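Local coordinates for annexin A8 (PDB 1W3W), which binds calcium and acidic phospholipids and acts as an anticoagulant by indirectly inhibiting the thromboplastin-specific complex of blood clotting, at residues 141-149 against 158-166; 34-45 against 74-83. One frame throughout, in Å; residues are numbered along the deposited sequence.

How the interactions relate
From the N terminus, interaction 2 comes first: helix 24-34 runs into the loop at 35-40, and residues 74-83 return to that loop and to the start of helix 41-48, closing a loop of 28 mostly helical residues that includes helix 53-67. The chain passes along helices 81-91, 96-107, 113-122 and 125-139 before interaction 1, a tighter closure in which helix 143-150 turns back through a short connection to lie beside helix 153-163. The two closures follow in series, neither enclosing nor crossing the other. They belong to the first and second predicted annexin repeats, with centres 37 Å apart and nearest atoms about 17 Å apart; the C161-C206 disulfide joins interaction 1 to helix 198-207.

Interaction 1 (141-149 against 158-166); sequences SSLEEDIQA and ILVCLLQGS
D146 OD2 is gripped twice, by S141 OG at 2.8 Å and by Y135 OH of helix 125-139, which pins the start of the helix whose L143, E144, I147 and Q148 face L159, V160, L163 and Q164. S142 OG caps the same helix end by accepting from E145 N. Across the contact L163 carries most of the apolar packing: its CD1 sits 3.7 Å from E144 CA and meets I147 CD1 tip to tip at 3.9 Å, while the L143 and L163 side chains cross at about a right angle, CD2 to CD2 4.0 Å. I147 also lays CG2 against L159 CB. Nearer solvent, V160 CG2 rests on Q148 CG at 3.8 Å. Q164 bends at chi2 (-94°), swinging its amide across the E144 carboxylate with the two planes 80° apart; NE2 comes to 2.7 Å from E144 OE1, but the angle is too poor for a hydrogen bond. An alanine in place of E144 would probably leave the Q164 amide without the carboxylate beside it and freer to turn. M132 of helix 125-139 packs against L143 and L163; from helix 113-122, I116 touches I147 and L159, and L120 touches I147 and L163. C161 is bonded to C206 of helix 198-207. The axes run antiparallel (172°) and 9.9 Å apart, an antiparallel pair formed by the fourth and fifth helices of the five-helix annexin repeat.

Interaction 2 (34-45 against 74-83); sequences MKGIGTNEQAII and TLKSELSGKF
This is a buried, mainly apolar contact between two interhelical turns of the first annexin repeat: the loop joining helix 24-34 to helix 41-48 meets the turn joining helix 71-78 to helix 81-91. M34, at the end of its helix, reaches across to helix 71-78. Its chain runs extended as far as SD and then bends at chi3 (-78°), which turns CE toward T74 CG2 and L75 CD1. SD lies 3.6 Å from L75 CD1 and 3.9 Å from E78 CG. L79 CD2 lies against both T39 CG2, in the loop, at 4.0 Å and I44 CD1, in the helix, at 4.1 Å; the I44 and L79 side chains slide past each other in opposite directions. I44 also touches L30 and A33 of helix 24-34. F83 fills the far end, its ring carried toward helix 41-48 by a first torsion that sets CG opposite the backbone N (-177°). I45 CG1 approaches the ring edge near its plane, 3.7 Å from F83 CE1, whereas E41 CG comes in obliquely at 3.8 Å from F83 CE2. D314 and A318 of helix 313-323 touch this phenylalanine too. N40 OD1 caps helix 41-48 by accepting from A43 N, with the donor well above the carbonyl plane. At the opposite end E78 OE1 stands 3.7 Å from M34 O and 4.0 Å from T39 OG1, with no hydrogen bond across. The glycine-rich loop and the acid correspond in sequence to M266, G268, G270 and D310, which hold calcium in the fourth repeat. The apolar packing sets this acid beside the loop, and two acceptors as near as E78 OE1 and M34 O would probably be eased by a cation, consistent with a calcium-site framework of annexin type, although calcium is seen only at the fourth-repeat counterpart.

Interaction 1 (141-149 against 158-166)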
loop_
_atom_site.group_PDB
_atom_site.type_symbol
_atom_site.label_atom_id
_atom_site.label_comp_id
_atom_site.label_asym_id
_atom_site.label_seq_id
_atom_site.Cartn_x
_atom_site.Cartn_y
_atom_site.Cartn_z
ATOM N N SER A 141 -14.212 0.377 15.742
ATOM C CA SER A 141 -14.280 -1.085 15.685
ATOM C C SER A 141 -12.897 -1.657 15.411
ATOM O O SER A 141 -11.999 -0.961 14.934
ATOM C CB SER A 141 -15.252 -1.565 14.608
ATOM O OG SER A 141 -15.019 -0.908 13.374
ATOM N N SER A 142 -12.733 -2.931 15.722
ATOM C CA SER A 142 -11.463 -3.596 15.520
ATOM C C SER A 142 -11.325 -3.953 14.035
ATOM O O SER A 142 -12.286 -4.400 13.411
ATOM C CB SER A 142 -11.375 -4.835 16.411
ATOM O OG SER A 142 -10.871 -5.942 15.703
ATOM N N LEU A 143 -10.129 -3.756 13.482
ATOM C CA LEU A 143 -9.878 -4.057 12.072
ATOM C C LEU A 143 -10.076 -5.547 11.818
ATOM O O LEU A 143 -10.709 -5.947 10.854
ATOM C CB LEU A 143 -8.462 -3.619 11.660
ATOM C CG LEU A 143 -8.020 -3.962 10.232
ATOM C CD1 LEU A 143 -9.010 -3.422 9.222
ATOM C CD2 LEU A 143 -6.611 -3.454 9.943
ATOM N N GLU A 144 -9.551 -6.367 12.718
ATOM C CA GLU A 144 -9.662 -7.811 12.597
ATOM C C GLU A 144 -11.135 -8.283 12.602
ATOM O O GLU A 144 -11.514 -9.167 11.840
ATOM C CB GLU A 144 -8.840 -8.463 13.716
ATOM C CG GLU A 144 -9.412 -9.738 14.299
ATOM C CD GLU A 144 -8.353 -10.558 14.998
ATOM O OE1 GLU A 144 -8.462 -11.797 14.951
ATOM O OE2 GLU A 144 -7.409 -9.969 15.569
ATOM N N GLU A 145 -11.962 -7.667 13.443
ATOM C CA GLU A 145 -13.389 -8.010 13.516
ATOM C C GLU A 145 -14.159 -7.602 12.268
ATOM O O GLU A 145 -15.047 -8.322 11.834
ATOM C CB GLU A 145 -14.042 -7.358 14.738
ATOM C CG GLU A 145 -13.885 -8.188 16.001
ATOM C CD GLU A 145 -14.599 -7.585 17.196
ATOM O OE1 GLU A 145 -15.666 -6.952 17.011
ATOM O OE2 GLU A 145 -14.085 -7.749 18.322
ATOM N N ASP A 146 -13.821 -6.448 11.696
ATOM C CA ASP A 146 -14.452 -5.984 10.460
ATOM C C ASP A 146 -14.088 -6.884 9.292
ATOM O O ASP A 146 -14.952 -7.222 8.487
ATOM C CB ASP A 146 -14.080 -4.534 10.149
ATOM C CG ASP A 146 -14.857 -3.534 10.987
ATOM O OD1 ASP A 146 -15.777 -3.949 11.726
ATOM O OD2 ASP A 146 -14.627 -2.313 10.982
ATOM N N ILE A 147 -12.818 -7.290 9.213
ATOM C CA ILE A 147 -12.384 -8.201 8.158
ATOM C C ILE A 147 -13.089 -9.562 8.299
ATOM O O ILE A 147 -13.559 -10.116 7.309
ATOM C CB ILE A 147 -10.834 -8.341 8.126
ATOM C CG1 ILE A 147 -10.223 -7.106 7.460
ATOM C CG2 ILE A 147 -10.404 -9.630 7.382
ATOM C CD1 ILE A 147 -8.749 -6.954 7.677
ATOM N N GLN A 148 -13.182 -10.066 9.529
ATOM C CA GLN A 148 -13.896 -11.318 9.821
ATOM C C GLN A 148 -15.343 -11.297 9.338
ATOM O O GLN A 148 -15.837 -12.291 8.815
ATOM C CB GLN A 148 -13.905 -11.606 11.324
ATOM C CG GLN A 148 -12.693 -12.360 11.837
ATOM C CD GLN A 148 -12.694 -12.514 13.354
ATOM O OE1 GLN A 148 -13.786 -12.444 13.973
ATOM N NE2 GLN A 148 -11.598 -12.709 13.928
ATOM N N ALA A 149 -16.020 -10.170 9.525
ATOM C CA ALA A 149 -17.426 -10.051 9.165
ATOM C C ALA A 149 -17.616 -9.827 7.666
ATOM O O ALA A 149 -18.601 -10.275 7.092
ATOM C CB ALA A 149 -18.075 -8.926 9.949
ATOM N N ILE A 158 -6.461 -16.127 5.499
ATOM C CA ILE A 158 -5.127 -15.553 5.281
ATOM C C ILE A 158 -5.036 -14.091 5.752
ATOM O O ILE A 158 -4.027 -13.687 6.311
ATOM C CB ILE A 158 -4.635 -15.716 3.815
ATOM C CG1 ILE A 158 -3.136 -15.412 3.736
ATOM C CG2 ILE A 158 -5.406 -14.836 2.850
ATOM C CD1 ILE A 158 -2.541 -15.721 2.385
ATOM N N LEU A 159 -6.087 -13.310 5.541
ATOM C CA LEU A 159 -6.075 -11.905 5.936
ATOM C C LEU A 159 -6.005 -11.768 7.451
ATOM O O LEU A 159 -5.202 -10.996 7.977
ATOM C CB LEU A 159 -7.294 -11.174 5.377
ATOM C CG LEU A 159 -7.354 -11.067 3.850
ATOM C CD1 LEU A 159 -8.611 -10.381 3.419
ATOM C CD2 LEU A 159 -6.131 -10.354 3.271
ATOM N N VAL A 160 -6.834 -12.533 8.154
ATOM C CA VAL A 160 -6.797 -12.559 9.607
ATOM C C VAL A 160 -5.434 -13.027 10.141
ATOM O O VAL A 160 -4.916 -12.480 11.115
ATOM C CB VAL A 160 -7.963 -13.435 10.163
ATOM C CG1 VAL A 160 -7.645 -13.989 11.541
ATOM C CG2 VAL A 160 -9.230 -12.607 10.199
ATOM N N CYS A 161 -4.851 -14.021 9.493
ATOM C CA CYS A 161 -3.529 -14.510 9.875
ATOM C C CYS A 161 -2.447 -13.442 9.708
ATOM O O CYS A 161 -1.574 -13.322 10.556
ATOM C CB CYS A 161 -3.169 -15.751 9.068
ATOM S SG CYS A 161 -1.624 -16.526 9.604
ATOM N N LEU A 162 -2.516 -12.651 8.639
ATOM C CA LEU A 162 -1.526 -11.589 8.413
ATOM C C LEU A 162 -1.553 -10.533 9.522
ATOM O O LEU A 162 -0.527 -9.917 9.821
ATOM C CB LEU A 162 -1.718 -10.941 7.035
ATOM C CG LEU A 162 -1.322 -11.831 5.850
ATOM C CD1 LEU A 162 -1.741 -11.211 4.530
ATOM C CD2 LEU A 162 0.153 -12.115 5.841
ATOM N N LEU A 163 -2.721 -10.332 10.131
ATOM C CA LEU A 163 -2.885 -9.406 11.251
ATOM C C LEU A 163 -2.506 -10.015 12.590
ATOM O O LEU A 163 -2.106 -9.298 13.506
ATOM C CB LEU A 163 -4.346 -8.980 11.384
ATOM C CG LEU A 163 -4.988 -8.094 10.333
ATOM C CD1 LEU A 163 -6.480 -7.970 10.655
ATOM C CD2 LEU A 163 -4.303 -6.725 10.289
ATOM N N GLN A 164 -2.694 -11.326 12.709
ATOM C CA GLN A 164 -2.637 -12.037 13.989
ATOM C C GLN A 164 -1.195 -12.393 14.235
ATOM O O GLN A 164 -0.784 -13.540 14.026
ATOM C CB GLN A 164 -3.508 -13.305 13.952
ATOM C CG GLN A 164 -5.004 -13.039 14.134
ATOM C CD GLN A 164 -5.450 -13.162 15.579
ATOM O OE1 GLN A 164 -4.676 -12.875 16.492
ATOM N NE2 GLN A 164 -6.692 -13.594 15.791
ATOM N N GLY A 165 -0.431 -11.403 14.680
ATOM C CA GLY A 165 1.007 -11.484 14.620
ATOM C C GLY A 165 1.403 -11.629 13.166
ATOM O O GLY A 165 1.402 -10.644 12.424
ATOM N N SER A 166 1.669 -12.864 12.741
ATOM C CA SER A 166 2.320 -13.126 11.464
ATOM C C SER A 166 3.616 -12.334 11.492
ATOM O O SER A 166 3.829 -11.398 10.717
ATOM C CB SER A 166 1.437 -12.740 10.275
ATOM O OG SER A 166 2.221 -12.428 9.141
#

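Interaction 2 (34-45 against 74-83)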
loop_
_atom_site.group_PDB
_atom_site.type_symbol
_atom_site.label_atom_id
_atom_site.label_comp_id
_atom_site.label_asym_id
_atom_site.label_seq_id
_atom_site.Cartn_x
_atom_site.Cartn_y
_atom_site.Cartn_z
ATOM N N MET A 34 -7.100 29.731 -1.509
ATOM C CA MET A 34 -8.488 29.268 -1.470
ATOM C C MET A 34 -9.506 30.339 -1.078
ATOM O O MET A 34 -10.711 30.167 -1.310
ATOM C CB MET A 34 -8.589 28.093 -0.503
ATOM C CG MET A 34 -7.773 26.910 -0.975
ATOM S SD MET A 34 -7.970 25.477 0.026
ATOM C CE MET A 34 -6.940 25.896 1.390
ATOM N N LYS A 35 -9.016 31.424 -0.496
ATOM C CA LYS A 35 -9.849 32.511 0.013
ATOM C C LYS A 35 -10.525 33.209 -1.157
ATOM O O LYS A 35 -9.949 33.347 -2.236
ATOM C CB LYS A 35 -8.980 33.491 0.832
ATOM C CG LYS A 35 -9.562 34.879 1.088
ATOM C CD LYS A 35 -8.536 35.817 1.735
ATOM C CE LYS A 35 -8.665 37.260 1.219
ATOM N NZ LYS A 35 -8.051 38.264 2.163
ATOM N N GLY A 36 -11.767 33.633 -0.946
ATOM C CA GLY A 36 -12.457 34.454 -1.916
ATOM C C GLY A 36 -12.912 33.675 -3.126
ATOM O O GLY A 36 -13.263 32.497 -3.038
ATOM N N ILE A 37 -12.901 34.348 -4.263
ATOM C CA ILE A 37 -13.424 33.788 -5.492
ATOM C C ILE A 37 -12.245 33.334 -6.336
ATOM O O ILE A 37 -11.300 34.097 -6.561
ATOM C CB ILE A 37 -14.269 34.847 -6.240
ATOM C CG1 ILE A 37 -15.554 35.133 -5.452
ATOM C CG2 ILE A 37 -14.604 34.373 -7.637
ATOM C CD1 ILE A 37 -16.124 36.510 -5.686
ATOM N N GLY A 38 -12.317 32.095 -6.793
ATOM C CA GLY A 38 -11.226 31.465 -7.504
ATOM C C GLY A 38 -10.307 30.682 -6.576
ATOM O O GLY A 38 -10.161 30.980 -5.383
ATOM N N THR A 39 -9.691 29.663 -7.157
ATOM C CA THR A 39 -8.792 28.759 -6.456
ATOM C C THR A 39 -7.489 28.687 -7.236
ATOM O O THR A 39 -7.517 28.449 -8.445
ATOM C CB THR A 39 -9.426 27.359 -6.392
ATOM O OG1 THR A 39 -10.620 27.406 -5.600
ATOM C CG2 THR A 39 -8.520 26.372 -5.644
ATOM N N ASN A 40 -6.370 28.920 -6.555
ATOM C CA ASN A 40 -5.039 28.788 -7.143
ATOM C C ASN A 40 -4.495 27.396 -6.849
ATOM O O ASN A 40 -3.818 27.174 -5.851
ATOM C CB ASN A 40 -4.102 29.859 -6.578
ATOM C CG ASN A 40 -2.759 29.922 -7.315
ATOM O OD1 ASN A 40 -2.388 29.003 -8.047
ATOM N ND2 ASN A 40 -2.037 31.020 -7.127
ATOM N N GLU A 41 -4.806 26.454 -7.725
ATOM C CA GLU A 41 -4.453 25.056 -7.513
ATOM C C GLU A 41 -2.951 24.830 -7.542
ATOM O O GLU A 41 -2.445 23.962 -6.858
ATOM C CB GLU A 41 -5.116 24.168 -8.563
ATOM C CG GLU A 41 -6.621 24.040 -8.390
ATOM C CD GLU A 41 -7.419 25.010 -9.255
ATOM O OE1 GLU A 41 -8.664 24.909 -9.238
ATOM O OE2 GLU A 41 -6.818 25.856 -9.954
ATOM N N GLN A 42 -2.245 25.610 -8.347
ATOM C CA GLN A 42 -0.811 25.462 -8.474
ATOM C C GLN A 42 -0.105 25.786 -7.167
ATOM O O GLN A 42 0.845 25.107 -6.804
ATOM C CB GLN A 42 -0.271 26.355 -9.603
ATOM C CG GLN A 42 1.205 26.128 -9.906
ATOM C CD GLN A 42 1.497 24.705 -10.343
ATOM O OE1 GLN A 42 2.378 24.041 -9.787
ATOM N NE2 GLN A 42 0.751 24.227 -11.313
ATOM N N ALA A 43 -0.568 26.817 -6.458
ATOM C CA ALA A 43 0.010 27.182 -5.175
ATOM C C ALA A 43 -0.217 26.077 -4.142
ATOM O O ALA A 43 0.610 25.880 -3.269
ATOM C CB ALA A 43 -0.574 28.491 -4.670
ATOM N N ILE A 44 -1.340 25.367 -4.251
ATOM C CA ILE A 44 -1.613 24.236 -3.376
ATOM C C ILE A 44 -0.626 23.089 -3.678
ATOM O O ILE A 44 -0.064 22.519 -2.757
ATOM C CB ILE A 44 -3.098 23.788 -3.490
ATOM C CG1 ILE A 44 -4.010 24.875 -2.892
ATOM C CG2 ILE A 44 -3.331 22.473 -2.770
ATOM C CD1 ILE A 44 -5.453 24.764 -3.294
ATOM N N ILE A 45 -0.405 22.800 -4.959
ATOM C CA ILE A 45 0.595 21.812 -5.392
ATOM C C ILE A 45 1.985 22.189 -4.881
ATOM O O ILE A 45 2.681 21.364 -4.315
ATOM C CB ILE A 45 0.605 21.677 -6.939
ATOM C CG1 ILE A 45 -0.702 21.079 -7.442
ATOM C CG2 ILE A 45 1.802 20.813 -7.433
ATOM C CD1 ILE A 45 -0.840 21.148 -8.956
ATOM N N THR A 74 -11.262 21.960 4.679
ATOM C CA THR A 74 -11.281 23.073 3.751
ATOM C C THR A 74 -10.862 22.603 2.357
ATOM O O THR A 74 -11.507 22.935 1.367
ATOM C CB THR A 74 -10.359 24.190 4.266
ATOM O OG1 THR A 74 -10.876 24.686 5.500
ATOM C CG2 THR A 74 -10.362 25.403 3.351
ATOM N N LEU A 75 -9.795 21.814 2.294
ATOM C CA LEU A 75 -9.348 21.205 1.039
ATOM C C LEU A 75 -10.448 20.347 0.381
ATOM O O LEU A 75 -10.635 20.398 -0.832
ATOM C CB LEU A 75 -8.108 20.329 1.294
ATOM C CG LEU A 75 -6.673 20.822 1.012
ATOM C CD1 LEU A 75 -6.507 22.281 0.757
ATOM C CD2 LEU A 75 -5.699 20.310 2.104
ATOM N N LYS A 76 -11.162 19.562 1.187
ATOM C CA LYS A 76 -12.250 18.703 0.693
ATOM C C LYS A 76 -13.384 19.521 0.061
ATOM O O LYS A 76 -13.945 19.129 -0.959
ATOM C CB LYS A 76 -12.829 17.827 1.817
ATOM C CG LYS A 76 -12.006 16.612 2.174
ATOM C CD LYS A 76 -12.806 15.618 3.036
ATOM C CE LYS A 76 -11.904 14.834 3.984
ATOM N NZ LYS A 76 -12.375 13.427 4.265
ATOM N N SER A 77 -13.703 20.660 0.664
ATOM C CA SER A 77 -14.740 21.550 0.162
ATOM C C SER A 77 -14.324 22.348 -1.072
ATOM O O SER A 77 -15.126 22.572 -1.973
ATOM C CB SER A 77 -15.143 22.531 1.261
ATOM O OG SER A 77 -15.437 21.818 2.454
ATOM N N GLU A 78 -13.075 22.786 -1.118
ATOM C CA GLU A 78 -12.640 23.698 -2.156
ATOM C C GLU A 78 -12.256 22.980 -3.432
ATOM O O GLU A 78 -12.376 23.539 -4.504
ATOM C CB GLU A 78 -11.457 24.543 -1.660
ATOM C CG GLU A 78 -11.849 25.555 -0.599
ATOM C CD GLU A 78 -12.892 26.531 -1.107
ATOM O OE1 GLU A 78 -12.643 27.160 -2.158
ATOM O OE2 GLU A 78 -13.964 26.635 -0.471
ATOM N N LEU A 79 -11.775 21.745 -3.317
ATOM C CA LEU A 79 -11.262 21.010 -4.460
ATOM C C LEU A 79 -12.241 19.918 -4.875
ATOM O O LEU A 79 -13.119 19.536 -4.113
ATOM C CB LEU A 79 -9.905 20.388 -4.099
ATOM C CG LEU A 79 -8.823 21.383 -3.650
ATOM C CD1 LEU A 79 -7.539 20.662 -3.348
ATOM C CD2 LEU A 79 -8.590 22.448 -4.704
ATOM N N SER A 80 -12.064 19.405 -6.084
ATOM C CA SER A 80 -12.887 18.312 -6.588
ATOM C C SER A 80 -12.078 17.250 -7.322
ATOM O O SER A 80 -10.920 17.456 -7.679
ATOM C CB SER A 80 -13.972 18.866 -7.526
ATOM O OG SER A 80 -13.363 19.524 -8.623
ATOM N N GLY A 81 -12.714 16.099 -7.510
ATOM C CA GLY A 81 -12.224 15.060 -8.391
ATOM C C GLY A 81 -10.975 14.366 -7.891
ATOM O O GLY A 81 -10.724 14.304 -6.684
ATOM N N LYS A 82 -10.188 13.873 -8.844
ATOM C CA LYS A 82 -8.983 13.116 -8.550
ATOM C C LYS A 82 -7.967 13.991 -7.829
ATOM O O LYS A 82 -7.300 13.532 -6.930
ATOM C CB LYS A 82 -8.395 12.520 -9.832
ATOM C CG LYS A 82 -9.290 11.435 -10.450
ATOM C CD LYS A 82 -8.774 11.003 -11.826
ATOM C CE LYS A 82 -9.889 10.781 -12.848
ATOM N NZ LYS A 82 -9.864 9.379 -13.360
ATOM N N PHE A 83 -7.895 15.262 -8.207
ATOM C CA PHE A 83 -7.003 16.214 -7.580
ATOM C C PHE A 83 -7.300 16.317 -6.094
ATOM O O PHE A 83 -6.400 16.297 -5.288
ATOM C CB PHE A 83 -7.126 17.582 -8.244
ATOM C CG PHE A 83 -6.180 18.616 -7.698
ATOM C CD1 PHE A 83 -4.810 18.412 -7.732
ATOM C CD2 PHE A 83 -6.660 19.804 -7.173
ATOM C CE1 PHE A 83 -3.952 19.364 -7.244
ATOM C CE2 PHE A 83 -5.788 20.765 -6.684
ATOM C CZ PHE A 83 -4.438 20.543 -6.716
#